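Aryl acylamidase (bacterium CSBL00001, PDB 4YJ6) probably hydrolyses the amide bond of N-acylated aryl amines, releasing the arylamine and a carboxylic acid. Local coordinates at residues 468-471 and 472-476; 181-185 and 186-190. All coordinates share one frame; numbering follows the deposited sequence.

Contact 1 (468-471 and 472-476)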
loop_
_atom_site.group_PDB
_atom_site.type_symbol
_atom_site.label_atom_id
_atom_site.label_comp_id
_atom_site.label_asym_id
_atom_site.label_seq_id
_atom_site.Cartn_x
_atom_site.Cartn_y
_atom_site.Cartn_z
ATOM N N LEU A 468 3.071 5.268 16.359
ATOM C CA LEU A 468 3.707 6.594 16.483
ATOM C C LEU A 468 5.245 6.440 16.459
ATOM O O LEU A 468 5.933 7.312 15.961
ATOM C CB LEU A 468 3.285 7.293 17.791
ATOM C CG LEU A 468 1.791 7.653 17.859
ATOM C CD1 LEU A 468 1.456 8.596 19.026
ATOM C CD2 LEU A 468 1.362 8.259 16.601
ATOM N N ASP A 469 5.779 5.324 16.958
ATOM C CA ASP A 469 7.240 5.108 16.902
ATOM C C ASP A 469 7.673 5.021 15.436
ATOM O O ASP A 469 8.760 5.475 15.058
ATOM C CB ASP A 469 7.637 3.789 17.587
ATOM C CG ASP A 469 7.648 3.863 19.115
ATOM O OD1 ASP A 469 7.581 4.980 19.679
ATOM O OD2 ASP A 469 7.758 2.777 19.753
ATOM N N VAL A 470 6.850 4.383 14.613
ATOM C CA VAL A 470 7.160 4.250 13.179
ATOM C C VAL A 470 7.135 5.639 12.537
ATOM O O VAL A 470 8.034 5.976 11.765
ATOM C CB VAL A 470 6.195 3.312 12.459
ATOM C CG1 VAL A 470 6.498 3.253 10.936
ATOM C CG2 VAL A 470 6.293 1.899 13.062
ATOM N N ILE A 471 6.113 6.431 12.840
ATOM C CA ILE A 471 6.045 7.803 12.318
ATOM C C ILE A 471 7.303 8.577 12.785
ATOM O O ILE A 471 7.934 9.258 11.998
ATOM C CB ILE A 471 4.789 8.545 12.807
ATOM C CG1 ILE A 471 3.507 7.949 12.182
ATOM C CG2 ILE A 471 4.878 10.024 12.490
ATOM C CD1 ILE A 471 3.361 8.195 10.663
ATOM N N ALA A 472 7.645 8.481 14.067
ATOM C CA ALA A 472 8.766 9.279 14.607
ATOM C C ALA A 472 10.067 8.925 13.872
ATOM O O ALA A 472 10.835 9.813 13.422
ATOM C CB ALA A 472 8.931 9.029 16.088
ATOM N N ALA A 473 10.336 7.636 13.744
ATOM C CA ALA A 473 11.564 7.218 13.044
ATOM C C ALA A 473 11.544 7.628 11.557
ATOM O O ALA A 473 12.585 7.996 10.976
ATOM C CB ALA A 473 11.726 5.706 13.174
ATOM N N SER A 474 10.374 7.512 10.923
ATOM C CA SER A 474 10.240 7.853 9.521
ATOM C C SER A 474 10.535 9.335 9.324
ATOM O O SER A 474 11.231 9.703 8.380
ATOM C CB SER A 474 8.797 7.554 9.028
ATOM O OG SER A 474 8.521 6.160 9.115
ATOM N N ALA A 475 9.952 10.185 10.172
ATOM C CA ALA A 475 10.136 11.632 9.999
ATOM C C ALA A 475 11.589 12.007 10.299
ATOM O O ALA A 475 12.125 12.904 9.680
ATOM C CB ALA A 475 9.189 12.434 10.896
ATOM N N ALA A 476 12.183 11.347 11.279
ATOM C CA ALA A 476 13.591 11.617 11.608
ATOM C C ALA A 476 14.483 11.273 10.411
ATOM O O ALA A 476 15.417 12.032 10.036
ATOM C CB ALA A 476 13.973 10.828 12.841
#

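Contact 2 (181-185 and 186-190). With PO4 (phosphate ion), chain B.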
loop_
_atom_site.group_PDB
_atom_site.type_symbol
_atom_site.label_atom_id
_atom_site.label_comp_id
_atom_site.label_asym_id
_atom_site.label_seq_id
_atom_site.Cartn_x
_atom_site.Cartn_y
_atom_site.Cartn_z
ATOM N N GLY A 181 -4.022 2.724 -0.404
ATOM C CA GLY A 181 -3.514 1.411 -0.730
ATOM C C GLY A 181 -4.156 0.373 0.171
ATOM O O GLY A 181 -4.808 0.691 1.179
ATOM N N THR A 182 -4.028 -0.884 -0.231
ATOM C CA THR A 182 -4.440 -1.975 0.648
ATOM C C THR A 182 -3.294 -2.956 0.699
ATOM O O THR A 182 -2.422 -2.950 -0.187
ATOM C CB THR A 182 -5.734 -2.678 0.179
ATOM O OG1 THR A 182 -5.523 -3.418 -1.035
ATOM C CG2 THR A 182 -6.850 -1.619 -0.044
ATOM N N ASP A 183 -3.281 -3.802 1.729
ATOM C CA ASP A 183 -2.031 -4.546 2.015
ATOM C C ASP A 183 -2.378 -5.875 2.716
ATOM O O ASP A 183 -2.875 -5.862 3.851
ATOM C CB ASP A 183 -1.196 -3.602 2.924
ATOM C CG ASP A 183 0.231 -4.087 3.213
ATOM O OD1 ASP A 183 0.459 -5.257 3.580
ATOM O OD2 ASP A 183 1.138 -3.230 3.093
ATOM N N GLY A 184 -2.132 -7.003 2.029
ATOM C CA GLY A 184 -2.362 -8.342 2.560
ATOM C C GLY A 184 -1.020 -9.117 2.547
ATOM O O GLY A 184 -0.875 -10.080 3.304
ATOM N N GLY A 185 -0.072 -8.675 1.719
ATOM C CA GLY A 185 1.284 -9.261 1.692
ATOM C C GLY A 185 2.324 -8.171 1.528
ATOM O O GLY A 185 3.482 -8.436 1.256
ATOM N N GLY A 186 1.910 -6.918 1.713
ATOM C CA GLY A 186 2.848 -5.830 1.598
ATOM C C GLY A 186 2.400 -4.674 0.717
ATOM O O GLY A 186 3.158 -3.735 0.528
ATOM N N SER A 187 1.168 -4.694 0.225
ATOM C CA SER A 187 0.876 -3.870 -0.944
ATOM C C SER A 187 0.663 -2.368 -0.771
ATOM O O SER A 187 0.484 -1.676 -1.760
ATOM C CB SER A 187 -0.276 -4.498 -1.707
ATOM O OG SER A 187 0.209 -5.713 -2.290
ATOM N N ILE A 188 0.698 -1.846 0.454
ATOM C CA ILE A 188 0.859 -0.403 0.644
ATOM C C ILE A 188 2.338 -0.049 0.455
ATOM O O ILE A 188 2.693 1.048 0.002
ATOM C CB ILE A 188 0.431 -0.023 2.076
ATOM C CG1 ILE A 188 -1.104 -0.064 2.174
ATOM C CG2 ILE A 188 0.932 1.382 2.479
ATOM C CD1 ILE A 188 -1.561 -0.198 3.630
ATOM N N ARG A 189 3.198 -0.993 0.830
ATOM C CA ARG A 189 4.616 -0.744 1.012
ATOM C C ARG A 189 5.443 -1.124 -0.220
ATOM O O ARG A 189 6.442 -0.464 -0.528
ATOM C CB ARG A 189 5.110 -1.564 2.242
ATOM C CG ARG A 189 4.416 -1.083 3.542
ATOM C CD ARG A 189 4.583 -2.084 4.698
ATOM N NE ARG A 189 3.696 -3.231 4.509
ATOM C CZ ARG A 189 3.928 -4.434 5.061
ATOM N NH1 ARG A 189 5.055 -4.663 5.754
ATOM N NH2 ARG A 189 3.060 -5.407 4.892
ATOM N N ILE A 190 5.056 -2.207 -0.879
ATOM C CA ILE A 190 5.786 -2.725 -2.057
ATOM C C ILE A 190 5.900 -1.659 -3.163
ATOM O O ILE A 190 7.007 -1.298 -3.565
ATOM C CB ILE A 190 5.089 -3.972 -2.610
ATOM C CG1 ILE A 190 5.184 -5.132 -1.605
ATOM C CG2 ILE A 190 5.713 -4.410 -3.939
ATOM C CD1 ILE A 190 4.088 -6.182 -1.828
HETATM P P PO4 B . -2.001 -7.905 -1.367
HETATM O O1 PO4 B . -1.185 -8.763 -2.354
HETATM O O2 PO4 B . -2.781 -8.909 -0.553
HETATM O O3 PO4 B . -1.035 -7.151 -0.521
HETATM O O4 PO4 B . -2.967 -6.983 -2.069
#

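Contact 1 (468-471 and 472-476)
Ser474 folds its hydroxyl back onto the preceding turn of the helix, where OG donates a hydrogen bond of 2.7 Å to Val470 O. The same oxygen of Val470 also accepts Ser474 N, at 2.9 Å, and the two donors arrive from opposite faces of the carbonyl plane, with OG standing 39° above it. This doubly used acceptor depends on the first torsion of Ser474 (chi1 -63°), which sets OG beside its own backbone N, on the side that faces Val470 O. Val470 CG1 lies 4.0 Å from Ser474 OG, giving the hydroxyl a loose aliphatic neighbour. Residues 468-476 all belong to helix 467-480, and the i to i+4 ladder continues on each side of this pair: Ala472 N bonds Leu468 O at 2.8 Å, and Ala475 N bonds Ile471 O at 2.9 Å. Alanine suits a buried helix surface because its small methyl lets a neighbour come close, as Ala475 does where it touches Val231 of helix 231-241. Further out, Tyr198 OH of strand 198-201 is a second hydrogen-bond partner of Ser474 OG, a polar link between helix and sheet at a buried site. Val470 packs on Phe200 and Ala444, while the branched side chain of Ile471 touches Tyr198, Phe200, Leu262 and Val231. Asp469, partly exposed near the start of the helix, puts a negative charge where the helix dipole would probably welcome it.

Contact 2 (181-185 and 186-190)
The carboxylate of Asp183 lies at the edge of the Arg189 guanidinium, in its plane, with the two planes 22° apart. Arg189 grips it side-on with two nitrogens: NE reaches Asp183 OD2 and NH2 reaches Asp183 OD1, each at 2.9 Å and each with an N-H...O angle of 167°. Both bonds use the syn sides of the carboxylate, slightly out of its plane. Ile188 N comes instead from above that plane, on the face opposite to that from which Arg189 NE approaches, and bonds Asp183 OD2 at 3.0 Å; Gly186 N adds a weak bond to OD1. With CG anti to the backbone N (chi1 -173°), Asp183 turns its acid group into the bend, and Ile188 CD1 packs 3.5 Å from Asp183 CB. This bend follows strand 178-183 and carries the end of the amidase signature, with the Gly-Gly-Ser before Ile188. Gly186 has a positive phi, a conformation that a side chain would jam against the preceding carbonyl. The amides of Gly184 and Gly185 converge on one oxygen of a phosphate, probably from the crystallisation liquor: its O3 accepts Gly184 N at 2.8 Å, Gly185 N at 2.9 Å and Ser187 OG at 2.6 Å. Such a cradle is consistent with an oxyanion hole, and Ser187 probably serves as the nucleophile of the family's Ser-cisSer-Lys triad. Ser163, whose N bonds Ser187 OG and whose OG also holds the phosphate, and Lys84, bonded to Thr182 OG1, would complete it. Asn437 ND2 gives Asp183 OD1 a further hydrogen bond.

Overall arrangement
Contact 2 comes first along the chain, at the end of strand 178-183 and in the loop to helix 190-195, and contact 1 follows much later, on helix 467-480 near the C-terminal end. Their centres lie about 19 Å apart and their nearest atoms about 8 Å, so they do not touch. Both belong to surroundings of the same large mixed sheet: contact 2 leaves one of its outermost strands, 178-183, whereas helix 467-480 packs on strands 198-201 and 443-451. Strand 198-201 meets both, through Gln201 at contact 2 and through Tyr198 and Phe200 at contact 1. The former lies near the centre of the chain, at the probable active site; the latter is structural packing farther out.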